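Local coordinates for protein sulfotransferase (Mycobacterium tuberculosis, PDB 2ZQ5) that probably transfers sulfuryl groups from the donor PAPS to an as yet unassigned acceptor, as expected of a sulfotransferase with a P-loop-like nucleotide fold, at residues L99-T104 against M262-S267; L124-Q129 against C174-R179; D204-Y209 against M243-D248; Q311-D316 against Y332-L337. All coordinates share one frame; numbering follows the deposited sequence.

Contact 1: residues L99-T104 against M262-S267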
loop_
_atom_site.group_PDB
_atom_site.type_symbol
_atom_site.label_atom_id
_atom_site.label_comp_id
_atom_site.label_asym_id
_atom_site.label_seq_id
_atom_site.Cartn_x
_atom_site.Cartn_y
_atom_site.Cartn_z
ATOM N N LEU A 99 0.229 11.361 0.821
ATOM C CA LEU A 99 -0.427 11.192 -0.472
ATOM C C LEU A 99 0.560 10.832 -1.565
ATOM O O LEU A 99 1.764 11.043 -1.431
ATOM C CB LEU A 99 -1.143 12.481 -0.883
ATOM C CG LEU A 99 -2.554 12.740 -0.357
ATOM C CD1 LEU A 99 -2.612 12.587 1.150
ATOM C CD2 LEU A 99 -2.981 14.144 -0.778
ATOM N N VAL A 100 0.043 10.276 -2.653
ATOM C CA VAL A 100 0.902 9.954 -3.775
ATOM C C VAL A 100 1.334 11.326 -4.296
ATOM O O VAL A 100 0.612 12.312 -4.118
ATOM C CB VAL A 100 0.134 9.180 -4.873
ATOM C CG1 VAL A 100 -1.010 10.020 -5.402
ATOM C CG2 VAL A 100 1.082 8.795 -5.998
ATOM N N ARG A 101 2.512 11.390 -4.905
ATOM C CA ARG A 101 3.062 12.633 -5.447
ATOM C C ARG A 101 3.608 13.581 -4.376
ATOM O O ARG A 101 3.765 14.778 -4.630
ATOM C CB ARG A 101 2.009 13.376 -6.285
ATOM C CG ARG A 101 1.379 12.560 -7.403
ATOM C CD ARG A 101 2.404 12.052 -8.401
ATOM N NE ARG A 101 1.757 11.359 -9.513
ATOM C CZ ARG A 101 2.392 10.602 -10.402
ATOM N NH1 ARG A 101 3.704 10.430 -10.315
ATOM N NH2 ARG A 101 1.714 10.017 -11.380
ATOM N N THR A 102 3.896 13.062 -3.183
ATOM C CA THR A 102 4.444 13.901 -2.113
ATOM C C THR A 102 5.832 13.446 -1.668
ATOM O O THR A 102 6.380 13.966 -0.695
ATOM C CB THR A 102 3.528 13.940 -0.864
ATOM O OG1 THR A 102 3.437 12.631 -0.283
ATOM C CG2 THR A 102 2.141 14.427 -1.237
ATOM N N GLY A 103 6.390 12.468 -2.375
ATOM C CA GLY A 103 7.721 11.987 -2.046
ATOM C C GLY A 103 7.818 10.726 -1.206
ATOM O O GLY A 103 8.912 10.361 -0.777
ATOM N N THR A 104 6.702 10.047 -0.976
ATOM C CA THR A 104 6.746 8.831 -0.162
ATOM C C THR A 104 7.609 7.741 -0.793
ATOM O O THR A 104 8.322 7.028 -0.088
ATOM C CB THR A 104 5.339 8.247 0.096
ATOM O OG1 THR A 104 4.727 7.884 -1.147
ATOM C CG2 THR A 104 4.469 9.252 0.840
ATOM N N MET A 262 -3.397 17.517 -6.825
ATOM C CA MET A 262 -4.701 16.881 -7.025
ATOM C C MET A 262 -4.964 16.487 -8.480
ATOM O O MET A 262 -5.430 15.378 -8.748
ATOM C CB MET A 262 -5.825 17.789 -6.513
ATOM C CG MET A 262 -7.235 17.189 -6.627
ATOM S SD MET A 262 -7.469 15.530 -5.896
ATOM C CE MET A 262 -7.442 15.905 -4.161
ATOM N N ALA A 263 -4.666 17.373 -9.426
ATOM C CA ALA A 263 -4.896 17.031 -10.829
ATOM C C ALA A 263 -4.046 15.828 -11.232
ATOM O O ALA A 263 -4.528 14.916 -11.905
ATOM C CB ALA A 263 -4.581 18.225 -11.727
ATOM N N SER A 264 -2.786 15.829 -10.805
ATOM C CA SER A 264 -1.860 14.744 -11.117
ATOM C C SER A 264 -2.350 13.431 -10.514
ATOM O O SER A 264 -2.261 12.374 -11.142
ATOM C CB SER A 264 -0.468 15.076 -10.575
ATOM O OG SER A 264 0.454 14.033 -10.847
ATOM N N MET A 265 -2.868 13.505 -9.292
ATOM C CA MET A 265 -3.385 12.328 -8.605
ATOM C C MET A 265 -4.556 11.736 -9.379
ATOM O O MET A 265 -4.648 10.519 -9.559
ATOM C CB MET A 265 -3.836 12.705 -7.192
ATOM C CG MET A 265 -2.703 13.152 -6.283
ATOM S SD MET A 265 -3.298 13.950 -4.781
ATOM C CE MET A 265 -4.209 12.619 -4.042
ATOM N N CYS A 266 -5.451 12.603 -9.840
ATOM C CA CYS A 266 -6.614 12.157 -10.594
ATOM C C CYS A 266 -6.221 11.600 -11.959
ATOM O O CYS A 266 -6.790 10.611 -12.418
ATOM C CB CYS A 266 -7.602 13.312 -10.765
ATOM S SG CYS A 266 -8.402 13.838 -9.227
ATOM N N SER A 267 -5.245 12.238 -12.600
ATOM C CA SER A 267 -4.774 11.797 -13.905
ATOM C C SER A 267 -4.157 10.405 -13.794
ATOM O O SER A 267 -4.339 9.567 -14.676
ATOM C CB SER A 267 -3.747 12.788 -14.453
ATOM O OG SER A 267 -3.301 12.404 -15.742
#

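Contact 2: residues L124-Q129 against C174-R179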
loop_
_atom_site.group_PDB
_atom_site.type_symbol
_atom_site.label_atom_id
_atom_site.label_comp_id
_atom_site.label_asym_id
_atom_site.label_seq_id
_atom_site.Cartn_x
_atom_site.Cartn_y
_atom_site.Cartn_z
ATOM N N LEU A 124 8.168 -10.803 -2.476
ATOM C CA LEU A 124 7.814 -11.398 -1.196
ATOM C C LEU A 124 6.408 -10.963 -0.792
ATOM O O LEU A 124 5.713 -11.679 -0.074
ATOM C CB LEU A 124 8.839 -11.001 -0.136
ATOM C CG LEU A 124 10.253 -11.494 -0.467
ATOM C CD1 LEU A 124 11.246 -10.886 0.511
ATOM C CD2 LEU A 124 10.304 -13.019 -0.423
ATOM N N ALA A 125 5.990 -9.790 -1.256
ATOM C CA ALA A 125 4.648 -9.299 -0.960
ATOM C C ALA A 125 3.674 -10.097 -1.827
ATOM O O ALA A 125 2.544 -10.371 -1.424
ATOM C CB ALA A 125 4.547 -7.814 -1.280
ATOM N N GLU A 126 4.122 -10.468 -3.023
ATOM C CA GLU A 126 3.293 -11.250 -3.936
ATOM C C GLU A 126 3.275 -12.708 -3.492
ATOM O O GLU A 126 2.287 -13.414 -3.692
ATOM C CB GLU A 126 3.839 -11.170 -5.365
ATOM C CG GLU A 126 3.702 -9.814 -6.046
ATOM C CD GLU A 126 2.308 -9.556 -6.591
ATOM O OE1 GLU A 126 1.519 -10.519 -6.694
ATOM O OE2 GLU A 126 2.005 -8.392 -6.933
ATOM N N TYR A 127 4.372 -13.150 -2.883
ATOM C CA TYR A 127 4.493 -14.531 -2.429
ATOM C C TYR A 127 5.150 -14.578 -1.045
ATOM O O TYR A 127 6.342 -14.862 -0.916
ATOM C CB TYR A 127 5.330 -15.313 -3.443
ATOM C CG TYR A 127 5.070 -16.797 -3.462
ATOM C CD1 TYR A 127 4.605 -17.423 -4.617
ATOM C CD2 TYR A 127 5.310 -17.582 -2.337
ATOM C CE1 TYR A 127 4.391 -18.798 -4.654
ATOM C CE2 TYR A 127 5.098 -18.959 -2.362
ATOM C CZ TYR A 127 4.640 -19.558 -3.524
ATOM O OH TYR A 127 4.443 -20.920 -3.557
ATOM N N PRO A 128 4.370 -14.298 0.012
ATOM C CA PRO A 128 4.864 -14.300 1.393
ATOM C C PRO A 128 5.669 -15.542 1.762
ATOM O O PRO A 128 5.217 -16.675 1.571
ATOM C CB PRO A 128 3.584 -14.166 2.211
ATOM C CG PRO A 128 2.725 -13.317 1.321
ATOM C CD PRO A 128 2.935 -13.964 -0.027
ATOM N N GLN A 129 6.859 -15.308 2.302
ATOM C CA GLN A 129 7.775 -16.370 2.704
ATOM C C GLN A 129 9.000 -15.710 3.320
ATOM O O GLN A 129 9.210 -14.509 3.161
ATOM C CB GLN A 129 8.217 -17.166 1.477
ATOM C CG GLN A 129 8.950 -16.305 0.454
ATOM C CD GLN A 129 9.248 -17.031 -0.839
ATOM O OE1 GLN A 129 10.116 -17.901 -0.896
ATOM N NE2 GLN A 129 8.521 -16.675 -1.891
ATOM N N CYS A 174 2.441 -1.335 1.693
ATOM C CA CYS A 174 1.726 -2.237 2.590
ATOM C C CYS A 174 0.374 -2.747 2.111
ATOM O O CYS A 174 -0.102 -3.762 2.619
ATOM C CB CYS A 174 1.564 -1.579 3.962
ATOM S SG CYS A 174 3.130 -1.089 4.742
ATOM N N TRP A 175 -0.254 -2.072 1.150
ATOM C CA TRP A 175 -1.547 -2.559 0.679
ATOM C C TRP A 175 -1.401 -3.966 0.114
ATOM O O TRP A 175 -2.366 -4.727 0.091
ATOM C CB TRP A 175 -2.173 -1.625 -0.375
ATOM C CG TRP A 175 -1.421 -1.524 -1.663
ATOM C CD1 TRP A 175 -0.500 -0.575 -2.003
ATOM C CD2 TRP A 175 -1.514 -2.415 -2.782
ATOM N NE1 TRP A 175 -0.012 -0.819 -3.265
ATOM C CE2 TRP A 175 -0.615 -1.941 -3.765
ATOM C CE3 TRP A 175 -2.266 -3.566 -3.048
ATOM C CZ2 TRP A 175 -0.451 -2.582 -4.999
ATOM C CZ3 TRP A 175 -2.100 -4.204 -4.277
ATOM C CH2 TRP A 175 -1.198 -3.705 -5.235
ATOM N N GLN A 176 -0.193 -4.317 -0.328
ATOM C CA GLN A 176 0.040 -5.651 -0.871
ATOM C C GLN A 176 -0.154 -6.708 0.209
ATOM O O GLN A 176 -0.419 -7.870 -0.092
ATOM C CB GLN A 176 1.442 -5.748 -1.473
ATOM C CG GLN A 176 1.545 -5.108 -2.848
ATOM C CD GLN A 176 1.176 -6.062 -3.972
ATOM O OE1 GLN A 176 0.218 -6.831 -3.871
ATOM N NE2 GLN A 176 1.937 -6.011 -5.058
ATOM N N LEU A 177 -0.013 -6.301 1.467
ATOM C CA LEU A 177 -0.226 -7.214 2.584
ATOM C C LEU A 177 -1.638 -7.046 3.133
ATOM O O LEU A 177 -2.331 -8.031 3.371
ATOM C CB LEU A 177 0.781 -6.963 3.712
ATOM C CG LEU A 177 2.251 -7.272 3.430
ATOM C CD1 LEU A 177 3.078 -6.885 4.638
ATOM C CD2 LEU A 177 2.431 -8.759 3.115
ATOM N N LEU A 178 -2.063 -5.797 3.317
ATOM C CA LEU A 178 -3.388 -5.508 3.860
ATOM C C LEU A 178 -4.532 -6.024 2.986
ATOM O O LEU A 178 -5.636 -6.275 3.483
ATOM C CB LEU A 178 -3.534 -4.000 4.098
ATOM C CG LEU A 178 -2.577 -3.417 5.145
ATOM C CD1 LEU A 178 -2.557 -1.907 5.031
ATOM C CD2 LEU A 178 -2.992 -3.851 6.545
ATOM N N ARG A 179 -4.275 -6.190 1.691
ATOM C CA ARG A 179 -5.306 -6.698 0.792
ATOM C C ARG A 179 -5.741 -8.094 1.236
ATOM O O ARG A 179 -6.845 -8.531 0.923
ATOM C CB ARG A 179 -4.794 -6.754 -0.654
ATOM C CG ARG A 179 -3.631 -7.712 -0.850
ATOM C CD ARG A 179 -3.175 -7.833 -2.299
ATOM N NE ARG A 179 -1.955 -8.634 -2.360
ATOM C CZ ARG A 179 -1.580 -9.385 -3.391
ATOM N NH1 ARG A 179 -2.331 -9.461 -4.483
ATOM N NH2 ARG A 179 -0.443 -10.064 -3.323
HETATM O O HOH W 1 0.410 -10.420 0.248
HETATM O O HOH W 2 0.220 -12.055 -4.963
HETATM O O HOH W 3 -0.833 -7.309 -6.483
HETATM O O HOH W 4 -1.455 -10.851 -6.859
#

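Contact 3: residues D204-Y209 against M243-D248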
loop_
_atom_site.group_PDB
_atom_site.type_symbol
_atom_site.label_atom_id
_atom_site.label_comp_id
_atom_site.label_asym_id
_atom_site.label_seq_id
_atom_site.Cartn_x
_atom_site.Cartn_y
_atom_site.Cartn_z
ATOM N N ASP A 204 -12.438 -0.897 12.576
ATOM C CA ASP A 204 -11.279 -0.941 13.449
ATOM C C ASP A 204 -10.229 -1.679 12.617
ATOM O O ASP A 204 -10.412 -2.845 12.265
ATOM C CB ASP A 204 -11.592 -1.728 14.722
ATOM C CG ASP A 204 -10.347 -2.087 15.500
ATOM O OD1 ASP A 204 -9.363 -1.319 15.433
ATOM O OD2 ASP A 204 -10.358 -3.136 16.182
ATOM N N TRP A 205 -9.145 -0.987 12.277
ATOM C CA TRP A 205 -8.088 -1.582 11.464
ATOM C C TRP A 205 -7.137 -2.478 12.245
ATOM O O TRP A 205 -6.294 -3.151 11.649
ATOM C CB TRP A 205 -7.232 -0.496 10.808
ATOM C CG TRP A 205 -7.851 0.288 9.689
ATOM C CD1 TRP A 205 -8.705 1.348 9.800
ATOM C CD2 TRP A 205 -7.540 0.164 8.295
ATOM N NE1 TRP A 205 -8.933 1.903 8.559
ATOM C CE2 TRP A 205 -8.230 1.196 7.620
ATOM C CE3 TRP A 205 -6.740 -0.715 7.552
ATOM C CZ2 TRP A 205 -8.141 1.376 6.235
ATOM C CZ3 TRP A 205 -6.649 -0.537 6.175
ATOM C CH2 TRP A 205 -7.346 0.501 5.530
ATOM N N THR A 206 -7.256 -2.503 13.566
ATOM C CA THR A 206 -6.325 -3.291 14.361
ATOM C C THR A 206 -6.133 -4.743 13.925
ATOM O O THR A 206 -5.003 -5.193 13.780
ATOM C CB THR A 206 -6.680 -3.228 15.856
ATOM O OG1 THR A 206 -6.813 -1.853 16.247
ATOM C CG2 THR A 206 -5.567 -3.855 16.688
ATOM N N PRO A 207 -7.220 -5.494 13.696
ATOM C CA PRO A 207 -7.018 -6.885 13.279
ATOM C C PRO A 207 -6.208 -6.992 11.988
ATOM O O PRO A 207 -5.390 -7.898 11.834
ATOM C CB PRO A 207 -8.443 -7.412 13.121
ATOM C CG PRO A 207 -9.210 -6.598 14.128
ATOM C CD PRO A 207 -8.647 -5.214 13.924
ATOM N N SER A 208 -6.433 -6.060 11.066
ATOM C CA SER A 208 -5.705 -6.060 9.799
ATOM C C SER A 208 -4.232 -5.742 10.020
ATOM O O SER A 208 -3.365 -6.314 9.361
ATOM C CB SER A 208 -6.309 -5.047 8.826
ATOM O OG SER A 208 -7.582 -5.471 8.377
ATOM N N TYR A 209 -3.938 -4.827 10.938
ATOM C CA TYR A 209 -2.542 -4.501 11.201
ATOM C C TYR A 209 -1.851 -5.621 11.966
ATOM O O TYR A 209 -0.649 -5.827 11.821
ATOM C CB TYR A 209 -2.420 -3.161 11.933
ATOM C CG TYR A 209 -2.349 -1.999 10.966
ATOM C CD1 TYR A 209 -3.444 -1.660 10.169
ATOM C CD2 TYR A 209 -1.164 -1.284 10.797
ATOM C CE1 TYR A 209 -3.361 -0.643 9.224
ATOM C CE2 TYR A 209 -1.068 -0.257 9.852
ATOM C CZ TYR A 209 -2.170 0.054 9.069
ATOM O OH TYR A 209 -2.092 1.051 8.124
ATOM N N MET A 243 -0.316 2.130 15.813
ATOM C CA MET A 243 0.319 2.283 17.120
ATOM C C MET A 243 -0.041 1.158 18.089
ATOM O O MET A 243 0.768 0.790 18.937
ATOM C CB MET A 243 -0.039 3.641 17.736
ATOM C CG MET A 243 0.415 4.839 16.907
ATOM S SD MET A 243 2.195 4.853 16.562
ATOM C CE MET A 243 2.819 5.654 18.020
ATOM N N ALA A 244 -1.244 0.608 17.972
ATOM C CA ALA A 244 -1.638 -0.483 18.860
ATOM C C ALA A 244 -0.810 -1.728 18.543
ATOM O O ALA A 244 -0.441 -2.493 19.437
ATOM C CB ALA A 244 -3.125 -0.787 18.696
ATOM N N THR A 245 -0.517 -1.916 17.261
ATOM C CA THR A 245 0.249 -3.066 16.794
ATOM C C THR A 245 1.758 -2.867 16.926
ATOM O O THR A 245 2.498 -3.815 17.202
ATOM C CB THR A 245 -0.095 -3.354 15.320
ATOM O OG1 THR A 245 -1.514 -3.500 15.190
ATOM C CG2 THR A 245 0.581 -4.631 14.846
ATOM N N TYR A 246 2.201 -1.631 16.730
ATOM C CA TYR A 246 3.614 -1.267 16.805
ATOM C C TYR A 246 3.719 -0.038 17.710
ATOM O O TYR A 246 3.910 1.081 17.235
ATOM C CB TYR A 246 4.127 -0.911 15.408
ATOM C CG TYR A 246 3.892 -1.968 14.347
ATOM C CD1 TYR A 246 4.745 -3.063 14.224
ATOM C CD2 TYR A 246 2.839 -1.849 13.439
ATOM C CE1 TYR A 246 4.564 -4.011 13.216
ATOM C CE2 TYR A 246 2.647 -2.795 12.427
ATOM C CZ TYR A 246 3.516 -3.871 12.319
ATOM O OH TYR A 246 3.360 -4.794 11.306
ATOM N N PRO A 247 3.604 -0.233 19.033
ATOM C CA PRO A 247 3.673 0.859 20.011
ATOM C C PRO A 247 4.879 1.791 19.925
ATOM O O PRO A 247 4.776 2.976 20.252
ATOM C CB PRO A 247 3.612 0.123 21.351
ATOM C CG PRO A 247 2.813 -1.102 21.028
ATOM C CD PRO A 247 3.396 -1.528 19.706
ATOM N N ASP A 248 6.012 1.252 19.488
ATOM C CA ASP A 248 7.249 2.020 19.376
ATOM C C ASP A 248 7.559 2.481 17.952
ATOM O O ASP A 248 8.700 2.817 17.641
ATOM C CB ASP A 248 8.414 1.173 19.891
ATOM C CG ASP A 248 8.590 -0.117 19.101
ATOM O OD1 ASP A 248 7.736 -0.408 18.232
ATOM O OD2 ASP A 248 9.576 -0.845 19.352
#

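Contact 4: residues Q311-D316 against Y332-L337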
loop_
_atom_site.group_PDB
_atom_site.type_symbol
_atom_site.label_atom_id
_atom_site.label_comp_id
_atom_site.label_asym_id
_atom_site.label_seq_id
_atom_site.Cartn_x
_atom_site.Cartn_y
_atom_site.Cartn_z
ATOM N N GLN A 311 7.827 10.343 18.308
ATOM C CA GLN A 311 7.730 9.246 17.349
ATOM C C GLN A 311 7.228 9.669 15.974
ATOM O O GLN A 311 6.934 8.820 15.136
ATOM C CB GLN A 311 6.819 8.151 17.902
ATOM C CG GLN A 311 7.403 7.427 19.108
ATOM C CD GLN A 311 6.461 6.395 19.698
ATOM O OE1 GLN A 311 6.121 5.396 19.054
ATOM N NE2 GLN A 311 6.028 6.629 20.928
ATOM N N PHE A 312 7.143 10.974 15.738
ATOM C CA PHE A 312 6.656 11.485 14.458
ATOM C C PHE A 312 7.593 12.512 13.849
ATOM O O PHE A 312 8.262 13.261 14.564
ATOM C CB PHE A 312 5.273 12.120 14.638
ATOM C CG PHE A 312 4.202 11.140 14.999
ATOM C CD1 PHE A 312 3.369 10.603 14.021
ATOM C CD2 PHE A 312 4.050 10.719 16.315
ATOM C CE1 PHE A 312 2.402 9.658 14.351
ATOM C CE2 PHE A 312 3.088 9.777 16.655
ATOM C CZ PHE A 312 2.261 9.242 15.671
ATOM N N TYR A 313 7.628 12.545 12.522
ATOM C CA TYR A 313 8.464 13.491 11.795
ATOM C C TYR A 313 7.727 13.914 10.532
ATOM O O TYR A 313 7.156 13.076 9.832
ATOM C CB TYR A 313 9.801 12.848 11.407
ATOM C CG TYR A 313 10.818 13.828 10.856
ATOM C CD1 TYR A 313 11.769 14.417 11.686
ATOM C CD2 TYR A 313 10.812 14.183 9.508
ATOM C CE1 TYR A 313 12.690 15.335 11.187
ATOM C CE2 TYR A 313 11.726 15.103 8.998
ATOM C CZ TYR A 313 12.661 15.672 9.843
ATOM O OH TYR A 313 13.567 16.578 9.336
ATOM N N ASP A 314 7.732 15.214 10.252
ATOM C CA ASP A 314 7.079 15.752 9.063
ATOM C C ASP A 314 8.126 16.184 8.053
ATOM O O ASP A 314 9.042 16.941 8.382
ATOM C CB ASP A 314 6.208 16.954 9.428
ATOM C CG ASP A 314 5.053 16.581 10.325
ATOM O OD1 ASP A 314 4.143 15.860 9.857
ATOM O OD2 ASP A 314 5.056 17.001 11.499
ATOM N N VAL A 315 7.987 15.703 6.823
ATOM C CA VAL A 315 8.916 16.039 5.755
ATOM C C VAL A 315 8.208 16.839 4.672
ATOM O O VAL A 315 7.142 16.447 4.203
ATOM C CB VAL A 315 9.503 14.771 5.094
ATOM C CG1 VAL A 315 10.358 15.156 3.895
ATOM C CG2 VAL A 315 10.323 13.988 6.100
ATOM N N ASP A 316 8.797 17.963 4.278
ATOM C CA ASP A 316 8.214 18.782 3.224
ATOM C C ASP A 316 8.823 18.360 1.897
ATOM O O ASP A 316 10.038 18.189 1.790
ATOM C CB ASP A 316 8.488 20.267 3.473
ATOM C CG ASP A 316 7.657 20.829 4.608
ATOM O OD1 ASP A 316 6.412 20.732 4.540
ATOM O OD2 ASP A 316 8.247 21.370 5.566
ATOM N N TYR A 332 16.987 10.542 10.901
ATOM C CA TYR A 332 17.736 9.662 11.792
ATOM C C TYR A 332 18.055 10.392 13.095
ATOM O O TYR A 332 17.915 9.833 14.182
ATOM C CB TYR A 332 19.041 9.206 11.135
ATOM C CG TYR A 332 18.914 7.979 10.255
ATOM C CD1 TYR A 332 18.113 7.989 9.113
ATOM C CD2 TYR A 332 19.618 6.813 10.554
ATOM C CE1 TYR A 332 18.022 6.868 8.288
ATOM C CE2 TYR A 332 19.534 5.689 9.738
ATOM C CZ TYR A 332 18.736 5.723 8.605
ATOM O OH TYR A 332 18.669 4.623 7.782
ATOM N N ARG A 333 18.481 11.647 12.977
ATOM C CA ARG A 333 18.813 12.452 14.146
ATOM C C ARG A 333 17.605 12.576 15.065
ATOM O O ARG A 333 17.698 12.341 16.269
ATOM C CB ARG A 333 19.264 13.851 13.719
ATOM C CG ARG A 333 19.596 14.776 14.885
ATOM C CD ARG A 333 19.644 16.234 14.445
ATOM N NE ARG A 333 18.355 16.681 13.919
ATOM C CZ ARG A 333 17.234 16.743 14.633
ATOM N NH1 ARG A 333 17.235 16.392 15.911
ATOM N NH2 ARG A 333 16.106 17.148 14.064
ATOM N N HIS A 334 16.468 12.947 14.483
ATOM C CA HIS A 334 15.233 13.116 15.237
ATOM C C HIS A 334 14.858 11.865 16.031
ATOM O O HIS A 334 14.479 11.954 17.199
ATOM C CB HIS A 334 14.087 13.472 14.287
ATOM C CG HIS A 334 12.783 13.721 14.979
ATOM N ND1 HIS A 334 12.565 14.820 15.783
ATOM C CD2 HIS A 334 11.632 13.009 14.995
ATOM C CE1 HIS A 334 11.335 14.774 16.262
ATOM N NE2 HIS A 334 10.748 13.685 15.799
ATOM N N PHE A 335 14.962 10.701 15.396
ATOM C CA PHE A 335 14.611 9.448 16.052
ATOM C C PHE A 335 15.751 8.826 16.856
ATOM O O PHE A 335 15.604 7.734 17.406
ATOM C CB PHE A 335 14.101 8.438 15.017
ATOM C CG PHE A 335 12.800 8.833 14.363
ATOM C CD1 PHE A 335 11.725 9.285 15.124
ATOM C CD2 PHE A 335 12.636 8.705 12.990
ATOM C CE1 PHE A 335 10.503 9.599 14.520
ATOM C CE2 PHE A 335 11.417 9.015 12.375
ATOM C CZ PHE A 335 10.352 9.462 13.144
ATOM N N GLY A 336 16.881 9.522 16.927
ATOM C CA GLY A 336 18.016 9.011 17.679
ATOM C C GLY A 336 18.671 7.796 17.050
ATOM O O GLY A 336 19.182 6.923 17.753
ATOM N N LEU A 337 18.661 7.743 15.723
ATOM C CA LEU A 337 19.255 6.630 14.992
ATOM C C LEU A 337 20.602 7.027 14.396
ATOM O O LEU A 337 20.800 8.171 13.988
ATOM C CB LEU A 337 18.322 6.177 13.867
ATOM C CG LEU A 337 16.876 5.839 14.242
ATOM C CD1 LEU A 337 16.122 5.415 12.991
ATOM C CD2 LEU A 337 16.844 4.730 15.286
#

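Contact 1: residues L99-T104 against M262-S267
Ser264, in the first turn of helix 262-272, turns its hydroxyl toward the side chain of Arg101. OG stands anti to its own backbone N (chi1 179°) and lies 3.3 Å from Arg101 NE, but the angle is too poor for a hydrogen bond and the approach to the guanidinium is oblique. The arginine chain, bent at its second torsion, lays CG and CD beside the same hydroxyl, so the arginine runs past it, on the side where Arg101 is exposed. Met265 carries the apolar half. Its CG passes alongside Val100 CG1 at 3.7 Å, the two side chains running in opposite directions. A bend about the CG-SD bond (chi3 62°) brings CE to Leu99 CD2 at 3.8 Å, with the two side chains crossing at about a right angle; Trp293 and Leu297 of helix 282-304 pack against Met265 and Leu99 respectively. Facing the helix, residues 99-102 form a type II turn, with Arg101 at its positive-phi position. Thr102 OG1 donates to Leu99 O at 2.6 Å across the turn and also bonds to Thr254, while Arg256 holds Arg101 O. Gly103 takes the N-cap position of helix 104-111. A loop between the first strand of the parallel sheet and the helix after it probably corresponds to the phosphosulfate-binding loop of sulfotransferases, their counterpart of the P-loop. Arg256 and Ser264 are placed as in the motif that binds the 3'-phosphate of PAPS, so this contact probably joins the two halves of the donor site.

Contact 2: residues L124-Q129 against C174-R179
Ala125 sets its methyl against the flank of Gln176, CB to CB 3.7 Å, where the two short helices come closest. On the polar side of the same residue, water 1 donates both to Ala125 O and to Gln176 O, bridging the two backbones, and Arg179 NH2 lies 3.6 Å from Ala125 O, which stands at the edge of the guanidinium. Glu126 follows, its chain bent at the second torsion (chi2 -79°) so that the carboxylate folds over toward helix 175-178. Gln176 NE2 donates to Glu126 OE2 at 3.0 Å, reaching it from above the carboxylate plane, with the amide plane almost perpendicular to it. The same NE2 also bonds to Glu172. Glu126 OE1 makes only a long salt bridge to Arg179 NH2, 3.9 Å, and waters 2 and 4 fill in, each donating to OE1 and accepting from the arginine. The guanidinium is anchored from its own segment: NE donates to Gln176 O at 2.8 Å, and Gln176 OE1 lies 3.1 Å above its centre, which probably favours the positive charge. Pro128 and Arg179 rest on helix 55-81, Leu124 and Leu177 pack on helix 206-219, and Cys174 ties by backbone bonds to Lys231 at the end of strand 227-231.

Contact 3: residues D204-Y209 against M243-D248
Tyr209 and Thr245 make the tight part, where the first turn of helix 206-219 meets the last turn of helix 239-245. Thr245 OG1 sits 3.4 Å from Tyr209 CB, a packing contact; the hydroxyl itself is bonded to Ala241 O one turn back. The methyl of Thr245, anti to the backbone N, also meets Tyr209: CG2 is 3.5 Å from Tyr209 O and lies over one face of Tyr246, near the ring's rim. The two tyrosine rings meet at their edges, more loosely, with CD2 of Tyr209 and CE2 of Tyr246 4.4 Å apart. Both phenol groups are held by neighbours, Tyr209 OH by Ser234 and Tyr246 OH by His212. Each helix leads toward a strand of the central parallel sheet, 227-231 and 250-255, so the contact joins successive helix-strand units of this P-loop-like α/β fold. Toward solvent the packing thins. Thr206 CG2 stands 4.4 Å from the CB of exposed Ala244 and about as far from Thr245 OG1. Thr206 is held from its own segment: Asp204 OD1 accepts from Thr206 N at 3.1 Å, from above the carboxylate plane, in an Asx turn, and from Thr206 OG1 at 2.7 Å through its syn lone pair.

Contact 4: residues Q311-D316 against Y332-L337
A strand-on-helix contact, largely aromatic, sets Tyr313 of strand 312-316 against His334 and Phe335 where helix 324-334 ends. The strand is the outermost one on its side of the parallel sheet, and the helix lies against it near that border. Tyr313 turns an edge toward the face of His334 in an offset edge-to-face pair, the centroids 5.3 Å apart and the planes at 64°; Tyr313 CD1 comes to 3.5 Å from His334 CG. At the far end of the tyrosine, Tyr313 OH is hydrogen-bonded to Asp330. With its CG anti to the backbone N (chi1 -178°), His334 reaches from the helix to the strand, and NE2 donates to Phe312 O at 2.8 Å. That bond is weak, bent to 124° at the hydrogen. Phe335 fills the side near Gln311. Its ring tip CZ touches Tyr313 CB at 3.8 Å, while CE1 reaches Gln311 C at 3.6 Å and the ring edge faces Phe312 N, so it abuts backbone as much as side chains; Leu250 of the next strand packs against it too. Arg92 holds Phe335 O. The helix stops just here: Gly336 has positive phi, and two bonds run back into the last turn, Gly336 N to Arg333 O at 3.0 Å and Leu337 N to Tyr332 O at 2.7 Å. A Schellman motif thus ends a helix packed on the border strand of the parallel sheet, as in the three-layer α/β fold of the P-loop-like sulfotransferases.

Strand 250-255 relates three of the contacts: the helix of contact 3 leads into it, contact 4 borders it through strand 312-316, and its Thr254 bonds to the turn of contact 1. Contacts 1 and 4 do not touch, their nearest atoms being about 6 Å apart. Contacts 3 and 4 meet where the side chain of Gln311 packs by Met243 and Pro247. Contacts 2 and 3, with centres about 17 Å apart, meet where Leu178 CD2 lies 3.8 Å from Ser208 O. The probable PAPS site is at contact 1; Lys231, bonded to Thr104, also pairs by backbone with Cys174, linking contact 2 to that loop.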